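Local coordinates for protein nucleoporin NUP170 (Chaetomium thermophilum, PDB 5HAX) that is a structural nucleoporin, probably of the inner ring of the nuclear pore complex, with a beta-propeller region followed by a helical region, at residues G33-Y38 and F346-P351; S283-T288 and D371-A376; F405-D410 and Y425-T430. One frame throughout, in Å; residues are numbered along the deposited sequence.

Two neighbouring beta sheets of the propeller region meet here. Contact 1 sets strand 33-35 beside strand 341-348 at the edge of one five-stranded sheet; contact 3 pairs strands 403-409 and 427-433 in the next, where 39-41 is one of the two edge strands. Their centres lie about 11 Å apart, and a salt bridge from Lys348 NZ to Glu427 OE2 (2.6 Å) joins them. Contact 2, about 10 Å from contact 1 between centres, joins loops flanking the same sheets and interleaves with it along the chain; contact 3 follows both. The N-terminal chain therefore adds an edge strand to two successive sheets, binding them together.

Contact 1. Residues G33-Y38 and F346-P351; sequences GASSDY and FVKFPP
Strands 33-35 and 346-348 run parallel, their axes 12° apart and 4.8 Å at closest approach, and pair Gly33 with Phe346, Ala34 with Val347 and Ser35 with Lys348. Three backbone bonds hold them, Val347 N to Gly33 O, Ser35 N to Val347 O and Phe349 N to Ser35 O, the last given by Phe349, one residue past strand 341-348. On the Ala34 and Val347 face, Ala34 CB meets the edge of the Phe349 ring at CE2 (3.6 Å), while Val347 CG1 sits over a face of that ring. Facing the other way, Phe346 turns its ring edge to Ser35 CB, 3.8 Å from CZ.

Beyond the strands Tyr38 is clasped from both faces. Pro351 CB lies over the ring centre, 3.7 Å from the centroid, and Lys348 NZ stands over the opposite face, toward the rim, 4.0 Å from the ring centroid and 16° off the normal, a cation-pi contact. The Lys348 chain, bent at chi2 and chi4 (-85°), carries the ammonium there, where it also donates to Asp37 O (2.9 Å), tilted from that carbonyl's plane. Glu427 forms a salt bridge with the same NZ and Tyr425 O accepts a further bond, so the charge has several partners. At the ring edge, Tyr38 OH donates to Phe349 O (2.7 Å), so this carbonyl and the groups over both faces restrain the ring's position. Within 33-38, Ser35 OG gives its hydrogen to the anti lone pair of Asp37 OD2 (2.7 Å).

Strands 293-298 to 341-348 form the four-stranded antiparallel meander of a beta-propeller blade, and 33-35 extends it at the edge as a fifth, parallel strand.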
ATOM      1  N   GLY A  33      24.456  -2.230  -7.895  1.00 45.91           N
ATOM      2  CA  GLY A  33      25.306  -2.551  -6.763  1.00 46.68           C
ATOM      3  C   GLY A  33      24.581  -3.440  -5.774  1.00 42.65           C
ATOM      4  O   GLY A  33      23.721  -4.228  -6.174  1.00 41.35           O
ATOM      5  N   ALA A  34      24.897  -3.323  -4.485  1.00 44.40           N
ATOM      6  CA  ALA A  34      24.276  -4.174  -3.481  1.00 44.71           C
ATOM      7  C   ALA A  34      24.259  -3.453  -2.141  1.00 45.13           C
ATOM      8  O   ALA A  34      24.948  -2.449  -1.940  1.00 47.30           O
ATOM      9  CB  ALA A  34      25.005  -5.516  -3.362  1.00 39.80           C
ATOM     10  N   SER A  35      23.461  -3.988  -1.218  1.00 43.75           N
ATOM     11  CA  SER A  35      23.319  -3.406   0.107  1.00 38.64           C
ATOM     12  C   SER A  35      22.982  -4.492   1.119  1.00 38.06           C
ATOM     13  O   SER A  35      22.344  -5.495   0.789  1.00 40.76           O
ATOM     14  CB  SER A  35      22.230  -2.327   0.130  1.00 37.41           C
ATOM     15  OG  SER A  35      21.901  -1.965   1.460  1.00 40.21           O
ATOM     16  N   SER A  36      23.425  -4.272   2.361  1.00 35.52           N
ATOM     17  CA  SER A  36      23.049  -5.100   3.501  1.00 35.93           C
ATOM     18  C   SER A  36      22.697  -4.229   4.703  1.00 41.11           C
ATOM     19  O   SER A  36      22.932  -4.620   5.853  1.00 40.26           O
ATOM     20  CB  SER A  36      24.170  -6.079   3.870  1.00 46.77           C
ATOM     21  OG  SER A  36      25.340  -5.394   4.279  1.00 41.67           O
ATOM     22  N   ASP A  37      22.131  -3.050   4.452  1.00 38.03           N
ATOM     23  CA  ASP A  37      21.855  -2.078   5.504  1.00 46.15           C
ATOM     24  C   ASP A  37      20.559  -2.435   6.226  1.00 41.54           C
ATOM     25  O   ASP A  37      19.480  -2.417   5.624  1.00 41.63           O
ATOM     26  CB  ASP A  37      21.761  -0.675   4.908  1.00 47.98           C
ATOM     27  CG  ASP A  37      23.083  -0.193   4.341  1.00 59.67           C
ATOM     28  OD1 ASP A  37      23.881   0.381   5.110  1.00 59.35           O
ATOM     29  OD2 ASP A  37      23.321  -0.385   3.129  1.00 49.71           O
ATOM     30  N   TYR A  38      20.667  -2.743   7.517  1.00 37.89           N
ATOM     31  CA  TYR A  38      19.513  -3.019   8.358  1.00 40.03           C
ATOM     32  C   TYR A  38      19.735  -2.421   9.736  1.00 48.24           C
ATOM     33  O   TYR A  38      20.861  -2.388  10.241  1.00 43.22           O
ATOM     34  CB  TYR A  38      19.253  -4.525   8.538  1.00 43.22           C
ATOM     35  CG  TYR A  38      18.899  -5.293   7.284  1.00 41.84           C
ATOM     36  CD1 TYR A  38      17.577  -5.439   6.883  1.00 36.65           C
ATOM     37  CD2 TYR A  38      19.885  -5.902   6.518  1.00 40.25           C
ATOM     38  CE1 TYR A  38      17.249  -6.151   5.745  1.00 40.42           C
ATOM     39  CE2 TYR A  38      19.565  -6.616   5.377  1.00 36.99           C
ATOM     40  CZ  TYR A  38      18.247  -6.739   5.001  1.00 39.24           C
ATOM     41  OH  TYR A  38      17.928  -7.451   3.868  1.00 37.07           O
ATOM     42  N   PHE A 346      20.456  -4.840  -8.956  1.00 43.30           N
ATOM     43  CA  PHE A 346      20.694  -4.537  -7.553  1.00 42.05           C
ATOM     44  C   PHE A 346      20.259  -5.713  -6.691  1.00 36.95           C
ATOM     45  O   PHE A 346      19.254  -6.364  -6.985  1.00 44.70           O
ATOM     46  CB  PHE A 346      19.937  -3.265  -7.144  1.00 38.76           C
ATOM     47  CG  PHE A 346      19.967  -2.988  -5.674  1.00 38.98           C
ATOM     48  CD1 PHE A 346      18.912  -3.375  -4.864  1.00 40.13           C
ATOM     49  CD2 PHE A 346      21.043  -2.339  -5.100  1.00 39.93           C
ATOM     50  CE1 PHE A 346      18.937  -3.122  -3.509  1.00 38.74           C
ATOM     51  CE2 PHE A 346      21.075  -2.084  -3.746  1.00 44.33           C
ATOM     52  CZ  PHE A 346      20.021  -2.476  -2.947  1.00 38.89           C
ATOM     53  N   VAL A 347      21.015  -5.975  -5.624  1.00 38.52           N
ATOM     54  CA  VAL A 347      20.737  -7.077  -4.706  1.00 36.62           C
ATOM     55  C   VAL A 347      20.710  -6.534  -3.285  1.00 38.29           C
ATOM     56  O   VAL A 347      21.657  -5.869  -2.851  1.00 42.65           O
ATOM     57  CB  VAL A 347      21.790  -8.200  -4.816  1.00 41.92           C
ATOM     58  CG1 VAL A 347      21.461  -9.334  -3.847  1.00 41.70           C
ATOM     59  CG2 VAL A 347      21.877  -8.721  -6.241  1.00 40.73           C
ATOM     60  N   LYS A 348      19.634  -6.836  -2.556  1.00 33.73           N
ATOM     61  CA  LYS A 348      19.575  -6.610  -1.115  1.00 37.29           C
ATOM     62  C   LYS A 348      19.838  -7.942  -0.421  1.00 38.59           C
ATOM     63  O   LYS A 348      19.018  -8.865  -0.501  1.00 37.64           O
ATOM     64  CB  LYS A 348      18.227  -6.025  -0.696  1.00 35.74           C
ATOM     65  CG  LYS A 348      18.181  -5.555   0.762  1.00 34.20           C
ATOM     66  CD  LYS A 348      19.103  -4.355   1.004  1.00 36.29           C
ATOM     67  CE  LYS A 348      19.379  -4.122   2.484  1.00 44.54           C
ATOM     68  NZ  LYS A 348      18.328  -3.307   3.149  1.00 40.42           N
ATOM     69  N   PHE A 349      20.983  -8.042   0.251  1.00 41.27           N
ATOM     70  CA  PHE A 349      21.356  -9.268   0.933  1.00 36.42           C
ATOM     71  C   PHE A 349      20.668  -9.372   2.292  1.00 39.93           C
ATOM     72  O   PHE A 349      20.212  -8.371   2.849  1.00 39.57           O
ATOM     73  CB  PHE A 349      22.870  -9.338   1.103  1.00 38.19           C
ATOM     74  CG  PHE A 349      23.609  -9.649  -0.171  1.00 40.83           C
ATOM     75  CD1 PHE A 349      23.718 -10.953  -0.623  1.00 40.97           C
ATOM     76  CD2 PHE A 349      24.195  -8.637  -0.913  1.00 42.30           C
ATOM     77  CE1 PHE A 349      24.397 -11.244  -1.792  1.00 40.01           C
ATOM     78  CE2 PHE A 349      24.876  -8.922  -2.084  1.00 46.15           C
ATOM     79  CZ  PHE A 349      24.975 -10.228  -2.522  1.00 42.64           C
ATOM     80  N   PRO A 350      20.592 -10.578   2.851  1.00 36.96           N
ATOM     81  CA  PRO A 350      19.810 -10.790   4.079  1.00 36.57           C
ATOM     82  C   PRO A 350      20.430 -10.104   5.282  1.00 40.56           C
ATOM     83  O   PRO A 350      21.644  -9.842   5.309  1.00 37.78           O
ATOM     84  CB  PRO A 350      19.832 -12.317   4.257  1.00 38.32           C
ATOM     85  CG  PRO A 350      20.236 -12.873   2.949  1.00 38.37           C
ATOM     86  CD  PRO A 350      21.094 -11.845   2.293  1.00 36.56           C
ATOM     87  N   PRO A 351      19.636  -9.835   6.315  1.00 38.77           N
ATOM     88  CA  PRO A 351      20.199  -9.381   7.590  1.00 41.24           C
ATOM     89  C   PRO A 351      20.939 -10.518   8.277  1.00 38.26           C
ATOM     90  O   PRO A 351      20.843 -11.681   7.888  1.00 38.37           O
ATOM     91  CB  PRO A 351      18.962  -8.961   8.382  1.00 42.86           C
ATOM     92  CG  PRO A 351      17.911  -9.920   7.900  1.00 40.83           C
ATOM     93  CD  PRO A 351      18.197 -10.133   6.432  1.00 38.20           C
TER
HETATM   94  O   HOH W   1      17.074  -9.609   1.436  1.00 33.78           O

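Contact 2. Residues S283-T288 and D371-A376; sequences SSPLFT and DKTSRA
Ser284 and Lys372 tie these two loops together through polar bonds in both directions. Ser284 OG lies 2.5 Å from Lys372 O, so short that the exact length is doubtful, though the direction fits donation, and Lys372 NZ donates to Ser283 O at 3.0 Å. The second meets its acceptor nearly head-on, with a C=O...N angle of 161°. With CG between its backbone N and carbonyl carbon (chi1 61°), Lys372 then runs extended, laying CD and CE alongside Ser283 O before the ammonium arrives.

Bonds inside each loop shape the partners. Ser284 OG also accepts from Leu286 N (3.0 Å, angle at the hydrogen 167°), forming an ST turn within the type I turn 284-287; one hydroxyl thus appears to serve both its own turn and the opposite loop. Ser374 OG makes a second ST turn by accepting from Ala376 N at 3.2 Å, and is bonded as well to Pro351 O.

Van der Waals packing centres on Leu286, whose CD1 methyl sits against the carbonyl oxygens of Lys372 and Ser374, 3.4 Å from Ser374 O, whereas CD2 touches Arg375 CD at 4.1 Å. The guanidinium of Arg375 turns to a salt bridge with Asp378.

The first loop links helix 270-279 to strand 293-298, and the second leads from strand 341-348 to strand 380-386. Ser284 packs against Phe277 of helix 270-279 and Phe349 just past strand 341-348, while Leu286 reaches Pro350.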
ATOM      1  N   SER A 283      30.114 -10.617  -5.673  1.00 76.42           N
ATOM      2  CA  SER A 283      29.536 -11.941  -5.848  1.00 74.87           C
ATOM      3  C   SER A 283      29.490 -12.653  -4.501  1.00 63.54           C
ATOM      4  O   SER A 283      30.223 -12.309  -3.570  1.00 65.20           O
ATOM      5  CB  SER A 283      30.341 -12.758  -6.862  1.00 71.73           C
ATOM      6  OG  SER A 283      30.229 -12.201  -8.161  1.00 83.01           O
ATOM      7  N   SER A 284      28.615 -13.653  -4.401  1.00 52.83           N
ATOM      8  CA  SER A 284      28.294 -14.231  -3.105  1.00 54.15           C
ATOM      9  C   SER A 284      27.956 -15.704  -3.259  1.00 43.43           C
ATOM     10  O   SER A 284      27.359 -16.099  -4.269  1.00 43.25           O
ATOM     11  CB  SER A 284      27.113 -13.497  -2.452  1.00 48.90           C
ATOM     12  OG  SER A 284      26.620 -14.209  -1.331  1.00 43.97           O
ATOM     13  N   PRO A 285      28.308 -16.537  -2.273  1.00 44.61           N
ATOM     14  CA  PRO A 285      27.873 -17.939  -2.293  1.00 46.79           C
ATOM     15  C   PRO A 285      26.403 -18.127  -1.960  1.00 43.76           C
ATOM     16  O   PRO A 285      25.932 -19.271  -1.962  1.00 38.68           O
ATOM     17  CB  PRO A 285      28.764 -18.588  -1.226  1.00 47.93           C
ATOM     18  CG  PRO A 285      29.034 -17.491  -0.263  1.00 46.74           C
ATOM     19  CD  PRO A 285      29.121 -16.232  -1.082  1.00 48.12           C
ATOM     20  N   LEU A 286      25.671 -17.052  -1.661  1.00 41.05           N
ATOM     21  CA  LEU A 286      24.236 -17.144  -1.429  1.00 37.72           C
ATOM     22  C   LEU A 286      23.437 -17.247  -2.723  1.00 42.49           C
ATOM     23  O   LEU A 286      22.230 -17.500  -2.664  1.00 45.37           O
ATOM     24  CB  LEU A 286      23.753 -15.930  -0.627  1.00 34.19           C
ATOM     25  CG  LEU A 286      24.325 -15.758   0.785  1.00 36.43           C
ATOM     26  CD1 LEU A 286      23.797 -14.478   1.424  1.00 40.35           C
ATOM     27  CD2 LEU A 286      24.004 -16.959   1.664  1.00 42.05           C
ATOM     28  N   PHE A 287      24.076 -17.066  -3.880  1.00 42.08           N
ATOM     29  CA  PHE A 287      23.392 -17.144  -5.169  1.00 38.54           C
ATOM     30  C   PHE A 287      24.285 -17.899  -6.146  1.00 42.45           C
ATOM     31  O   PHE A 287      25.273 -17.345  -6.639  1.00 42.93           O
ATOM     32  CB  PHE A 287      23.057 -15.749  -5.700  1.00 35.07           C
ATOM     33  CG  PHE A 287      22.195 -15.755  -6.933  1.00 40.28           C
ATOM     34  CD1 PHE A 287      21.264 -16.761  -7.150  1.00 45.37           C
ATOM     35  CD2 PHE A 287      22.320 -14.753  -7.882  1.00 43.18           C
ATOM     36  CE1 PHE A 287      20.475 -16.765  -8.283  1.00 43.53           C
ATOM     37  CE2 PHE A 287      21.533 -14.753  -9.017  1.00 45.53           C
ATOM     38  CZ  PHE A 287      20.610 -15.759  -9.218  1.00 38.60           C
ATOM     39  N   THR A 288      23.927 -19.154  -6.431  1.00 42.41           N
ATOM     40  CA  THR A 288      24.678 -20.023  -7.328  1.00 44.66           C
ATOM     41  C   THR A 288      23.701 -20.766  -8.227  1.00 45.46           C
ATOM     42  O   THR A 288      22.486 -20.556  -8.169  1.00 38.45           O
ATOM     43  CB  THR A 288      25.528 -21.033  -6.553  1.00 39.31           C
ATOM     44  OG1 THR A 288      24.665 -21.975  -5.905  1.00 40.34           O
ATOM     45  CG2 THR A 288      26.394 -20.337  -5.511  1.00 43.08           C
ATOM     46  N   ASP A 371      27.607  -7.083   3.872  1.00 42.92           N
ATOM     47  CA  ASP A 371      27.395  -8.436   4.388  1.00 44.06           C
ATOM     48  C   ASP A 371      26.671  -9.236   3.314  1.00 41.25           C
ATOM     49  O   ASP A 371      25.468  -9.069   3.100  1.00 41.99           O
ATOM     50  CB  ASP A 371      26.604  -8.405   5.690  1.00 45.07           C
ATOM     51  CG  ASP A 371      26.553  -9.758   6.373  1.00 47.99           C
ATOM     52  OD1 ASP A 371      26.969 -10.764   5.760  1.00 41.90           O
ATOM     53  OD2 ASP A 371      26.085  -9.812   7.526  1.00 45.23           O
ATOM     54  N   LYS A 372      27.409 -10.129   2.650  1.00 41.20           N
ATOM     55  CA  LYS A 372      26.893 -10.923   1.540  1.00 43.39           C
ATOM     56  C   LYS A 372      26.913 -12.419   1.840  1.00 40.11           C
ATOM     57  O   LYS A 372      26.873 -13.231   0.908  1.00 37.96           O
ATOM     58  CB  LYS A 372      27.703 -10.630   0.276  1.00 43.15           C
ATOM     59  CG  LYS A 372      29.182 -10.979   0.413  1.00 53.84           C
ATOM     60  CD  LYS A 372      29.985 -10.548  -0.803  1.00 63.12           C
ATOM     61  CE  LYS A 372      31.423 -11.039  -0.717  1.00 60.12           C
ATOM     62  NZ  LYS A 372      32.196 -10.725  -1.949  1.00 67.93           N
ATOM     63  N   THR A 373      26.969 -12.807   3.121  1.00 39.38           N
ATOM     64  CA  THR A 373      27.113 -14.211   3.498  1.00 36.31           C
ATOM     65  C   THR A 373      26.147 -14.652   4.594  1.00 38.13           C
ATOM     66  O   THR A 373      26.268 -15.781   5.085  1.00 41.04           O
ATOM     67  CB  THR A 373      28.552 -14.494   3.955  1.00 42.06           C
ATOM     68  OG1 THR A 373      28.915 -13.581   5.000  1.00 39.67           O
ATOM     69  CG2 THR A 373      29.526 -14.351   2.793  1.00 40.93           C
ATOM     70  N   SER A 374      25.192 -13.815   4.989  1.00 39.84           N
ATOM     71  CA  SER A 374      24.316 -14.180   6.096  1.00 45.43           C
ATOM     72  C   SER A 374      23.367 -15.305   5.701  1.00 34.94           C
ATOM     73  O   SER A 374      22.827 -15.328   4.591  1.00 37.51           O
ATOM     74  CB  SER A 374      23.503 -12.979   6.568  1.00 45.82           C
ATOM     75  OG  SER A 374      22.601 -13.388   7.582  1.00 40.56           O
ATOM     76  N   ARG A 375      23.152 -16.231   6.635  1.00 37.29           N
ATOM     77  CA  ARG A 375      22.238 -17.351   6.457  1.00 42.08           C
ATOM     78  C   ARG A 375      20.942 -17.170   7.243  1.00 42.81           C
ATOM     79  O   ARG A 375      20.187 -18.133   7.405  1.00 40.13           O
ATOM     80  CB  ARG A 375      22.919 -18.656   6.884  1.00 48.29           C
ATOM     81  CG  ARG A 375      24.262 -18.922   6.214  1.00 53.23           C
ATOM     82  CD  ARG A 375      24.101 -19.553   4.842  1.00 53.04           C
ATOM     83  NE  ARG A 375      23.370 -20.815   4.908  1.00 61.63           N
ATOM     84  CZ  ARG A 375      23.857 -21.942   5.419  1.00 57.70           C
ATOM     85  NH1 ARG A 375      25.084 -21.974   5.924  1.00 62.43           N
ATOM     86  NH2 ARG A 375      23.112 -23.038   5.434  1.00 61.81           N
ATOM     87  N   ALA A 376      20.665 -15.954   7.725  1.00 39.68           N
ATOM     88  CA  ALA A 376      19.551 -15.749   8.646  1.00 42.89           C
ATOM     89  C   ALA A 376      18.204 -15.999   7.979  1.00 43.10           C
ATOM     90  O   ALA A 376      17.239 -16.364   8.659  1.00 41.45           O
ATOM     91  CB  ALA A 376      19.601 -14.333   9.216  1.00 44.97           C
TER

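Contact 3. Residues F405-D410 and Y425-T430; sequences FVSAPD and YFEQGT
An antiparallel strand pairing, buried within a five-stranded sheet of the propeller region, joins 405-409 to 427-430 at an angle of 163° between their directions. Val406 with Thr430 and Ala408 with Gln428 are hydrogen-bonded pairs, each with two backbone bonds of 2.9 Å between N and O; Ser407 with Gly429 is a non-hydrogen-bonded pair, its CA atoms 4.0 Å apart. Asp410 N donates to Phe426 O, extending the pairing past strand 403-409.

Ser407 OG gives a hydrogen to Glu427 OE1 (2.9 Å), approaching from above the carboxylate plane. Glu427 OE2 makes salt bridges with Lys348 and Arg318, so the two oxygens of this buried carboxylate are both engaged, which probably stabilises its negative charge.

Near the strand end, Gln428 NE2 bonds to Asp410 OD2 at 3.0 Å. The acceptor lies in the amide plane, yet the donor stands well above the carboxylate, the two planes 87° apart. A bend at chi2 (-78°) turns the Gln428 amide toward Asp410. Asp410 CB meanwhile rests on Phe426 CB (3.7 Å).

Asp410 is the N-cap of helix 411-416, with a salt bridge to Arg413 and a further bond to Gln519 in helix 506-520. Strand 39-41 flanks 427-433, where Gln428 bonds to Glu39 and Gln41, and strand 390-395 lies beside 403-409.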
ATOM      1  N   PHE A 405      10.239 -12.883   8.953  1.00 39.11           N
ATOM      2  CA  PHE A 405      11.035 -11.666   8.876  1.00 37.07           C
ATOM      3  C   PHE A 405      10.231 -10.605   8.140  1.00 37.14           C
ATOM      4  O   PHE A 405       9.724 -10.856   7.043  1.00 39.60           O
ATOM      5  CB  PHE A 405      12.365 -11.905   8.162  1.00 40.51           C
ATOM      6  CG  PHE A 405      13.157 -10.646   7.941  1.00 35.85           C
ATOM      7  CD1 PHE A 405      13.771 -10.005   9.005  1.00 40.05           C
ATOM      8  CD2 PHE A 405      13.273 -10.093   6.676  1.00 37.00           C
ATOM      9  CE1 PHE A 405      14.490  -8.839   8.811  1.00 40.91           C
ATOM     10  CE2 PHE A 405      13.995  -8.929   6.475  1.00 39.00           C
ATOM     11  CZ  PHE A 405      14.604  -8.303   7.543  1.00 37.21           C
ATOM     12  N   VAL A 406      10.112  -9.428   8.747  1.00 39.02           N
ATOM     13  CA  VAL A 406       9.337  -8.330   8.183  1.00 35.38           C
ATOM     14  C   VAL A 406      10.179  -7.065   8.258  1.00 35.79           C
ATOM     15  O   VAL A 406      10.728  -6.740   9.317  1.00 39.36           O
ATOM     16  CB  VAL A 406       7.995  -8.132   8.914  1.00 38.91           C
ATOM     17  CG1 VAL A 406       7.066  -7.283   8.066  1.00 39.85           C
ATOM     18  CG2 VAL A 406       7.350  -9.475   9.227  1.00 46.36           C
ATOM     19  N   SER A 407      10.282  -6.355   7.135  1.00 34.07           N
ATOM     20  CA  SER A 407      11.099  -5.154   7.059  1.00 35.94           C
ATOM     21  C   SER A 407      10.389  -4.102   6.218  1.00 36.26           C
ATOM     22  O   SER A 407       9.506  -4.404   5.411  1.00 37.01           O
ATOM     23  CB  SER A 407      12.487  -5.445   6.470  1.00 41.24           C
ATOM     24  OG  SER A 407      12.386  -5.936   5.145  1.00 39.29           O
ATOM     25  N   ALA A 408      10.796  -2.858   6.422  1.00 39.67           N
ATOM     26  CA  ALA A 408      10.274  -1.720   5.686  1.00 38.09           C
ATOM     27  C   ALA A 408      11.437  -0.809   5.341  1.00 39.35           C
ATOM     28  O   ALA A 408      12.491  -0.869   5.984  1.00 37.54           O
ATOM     29  CB  ALA A 408       9.228  -0.949   6.499  1.00 37.76           C
ATOM     30  N   PRO A 409      11.283   0.042   4.327  1.00 37.18           N
ATOM     31  CA  PRO A 409      12.304   1.064   4.085  1.00 41.99           C
ATOM     32  C   PRO A 409      12.429   1.963   5.302  1.00 40.84           C
ATOM     33  O   PRO A 409      11.444   2.239   5.990  1.00 41.70           O
ATOM     34  CB  PRO A 409      11.771   1.829   2.865  1.00 37.98           C
ATOM     35  CG  PRO A 409      10.730   0.954   2.262  1.00 44.48           C
ATOM     36  CD  PRO A 409      10.159   0.151   3.382  1.00 42.24           C
ATOM     37  N   ASP A 410      13.657   2.404   5.583  1.00 40.41           N
ATOM     38  CA  ASP A 410      13.882   3.384   6.645  1.00 41.07           C
ATOM     39  C   ASP A 410      13.557   4.754   6.056  1.00 43.22           C
ATOM     40  O   ASP A 410      14.435   5.554   5.724  1.00 40.18           O
ATOM     41  CB  ASP A 410      15.305   3.305   7.182  1.00 45.39           C
ATOM     42  CG  ASP A 410      15.469   4.035   8.505  1.00 44.55           C
ATOM     43  OD1 ASP A 410      14.662   4.944   8.789  1.00 42.68           O
ATOM     44  OD2 ASP A 410      16.396   3.697   9.266  1.00 40.10           O
ATOM     45  N   TYR A 425      19.685   1.634   0.416  1.00 44.70           N
ATOM     46  CA  TYR A 425      18.423   0.980   0.768  1.00 39.06           C
ATOM     47  C   TYR A 425      18.428   0.630   2.259  1.00 41.59           C
ATOM     48  O   TYR A 425      18.487  -0.532   2.668  1.00 39.01           O
ATOM     49  CB  TYR A 425      18.217  -0.254  -0.102  1.00 45.74           C
ATOM     50  CG  TYR A 425      16.871  -0.945   0.041  1.00 42.89           C
ATOM     51  CD1 TYR A 425      15.864  -0.419   0.842  1.00 49.53           C
ATOM     52  CD2 TYR A 425      16.614  -2.136  -0.631  1.00 42.01           C
ATOM     53  CE1 TYR A 425      14.644  -1.059   0.967  1.00 44.38           C
ATOM     54  CE2 TYR A 425      15.398  -2.779  -0.510  1.00 40.26           C
ATOM     55  CZ  TYR A 425      14.418  -2.238   0.289  1.00 43.68           C
ATOM     56  OH  TYR A 425      13.207  -2.882   0.409  1.00 44.40           O
ATOM     57  N   PHE A 426      18.360   1.673   3.082  1.00 42.20           N
ATOM     58  CA  PHE A 426      18.240   1.483   4.521  1.00 48.83           C
ATOM     59  C   PHE A 426      16.897   0.839   4.853  1.00 42.29           C
ATOM     60  O   PHE A 426      15.878   1.137   4.226  1.00 39.07           O
ATOM     61  CB  PHE A 426      18.375   2.819   5.253  1.00 50.18           C
ATOM     62  CG  PHE A 426      19.652   3.555   4.950  1.00 52.90           C
ATOM     63  CD1 PHE A 426      20.863   3.108   5.450  1.00 53.63           C
ATOM     64  CD2 PHE A 426      19.638   4.705   4.175  1.00 52.58           C
ATOM     65  CE1 PHE A 426      22.037   3.787   5.175  1.00 50.87           C
ATOM     66  CE2 PHE A 426      20.809   5.387   3.899  1.00 51.51           C
ATOM     67  CZ  PHE A 426      22.007   4.927   4.399  1.00 58.56           C
ATOM     68  N   GLU A 427      16.899  -0.047   5.850  1.00 39.27           N
ATOM     69  CA  GLU A 427      15.693  -0.767   6.241  1.00 42.37           C
ATOM     70  C   GLU A 427      15.600  -0.884   7.756  1.00 42.45           C
ATOM     71  O   GLU A 427      16.612  -0.934   8.459  1.00 40.52           O
ATOM     72  CB  GLU A 427      15.646  -2.180   5.632  1.00 37.26           C
ATOM     73  CG  GLU A 427      15.230  -2.233   4.169  1.00 35.54           C
ATOM     74  CD  GLU A 427      15.001  -3.652   3.680  1.00 42.51           C
ATOM     75  OE1 GLU A 427      13.827  -4.039   3.499  1.00 40.13           O
ATOM     76  OE2 GLU A 427      15.993  -4.382   3.477  1.00 40.10           O
ATOM     77  N   GLN A 428      14.360  -0.922   8.241  1.00 41.63           N
ATOM     78  CA  GLN A 428      14.030  -1.322   9.603  1.00 42.12           C
ATOM     79  C   GLN A 428      13.399  -2.707   9.546  1.00 38.24           C
ATOM     80  O   GLN A 428      12.477  -2.933   8.759  1.00 37.58           O
ATOM     81  CB  GLN A 428      13.061  -0.327  10.250  1.00 40.51           C
ATOM     82  CG  GLN A 428      13.629   1.072  10.473  1.00 37.20           C
ATOM     83  CD  GLN A 428      14.548   1.153  11.674  1.00 49.49           C
ATOM     84  OE1 GLN A 428      14.303   0.523  12.704  1.00 42.86           O
ATOM     85  NE2 GLN A 428      15.611   1.935  11.551  1.00 43.62           N
ATOM     86  N   GLY A 429      13.891  -3.629  10.379  1.00 39.77           N
ATOM     87  CA  GLY A 429      13.457  -5.009  10.322  1.00 39.71           C
ATOM     88  C   GLY A 429      13.100  -5.554  11.691  1.00 40.31           C
ATOM     89  O   GLY A 429      13.467  -4.998  12.727  1.00 42.85           O
ATOM     90  N   THR A 430      12.368  -6.667  11.675  1.00 40.85           N
ATOM     91  CA  THR A 430      11.978  -7.349  12.904  1.00 46.17           C
ATOM     92  C   THR A 430      11.579  -8.782  12.581  1.00 39.43           C
ATOM     93  O   THR A 430      11.235  -9.110  11.441  1.00 43.22           O
ATOM     94  CB  THR A 430      10.827  -6.623  13.613  1.00 43.26           C
ATOM     95  OG1 THR A 430      10.587  -7.231  14.889  1.00 46.68           O
ATOM     96  CG2 THR A 430       9.552  -6.671  12.777  1.00 44.84           C
TER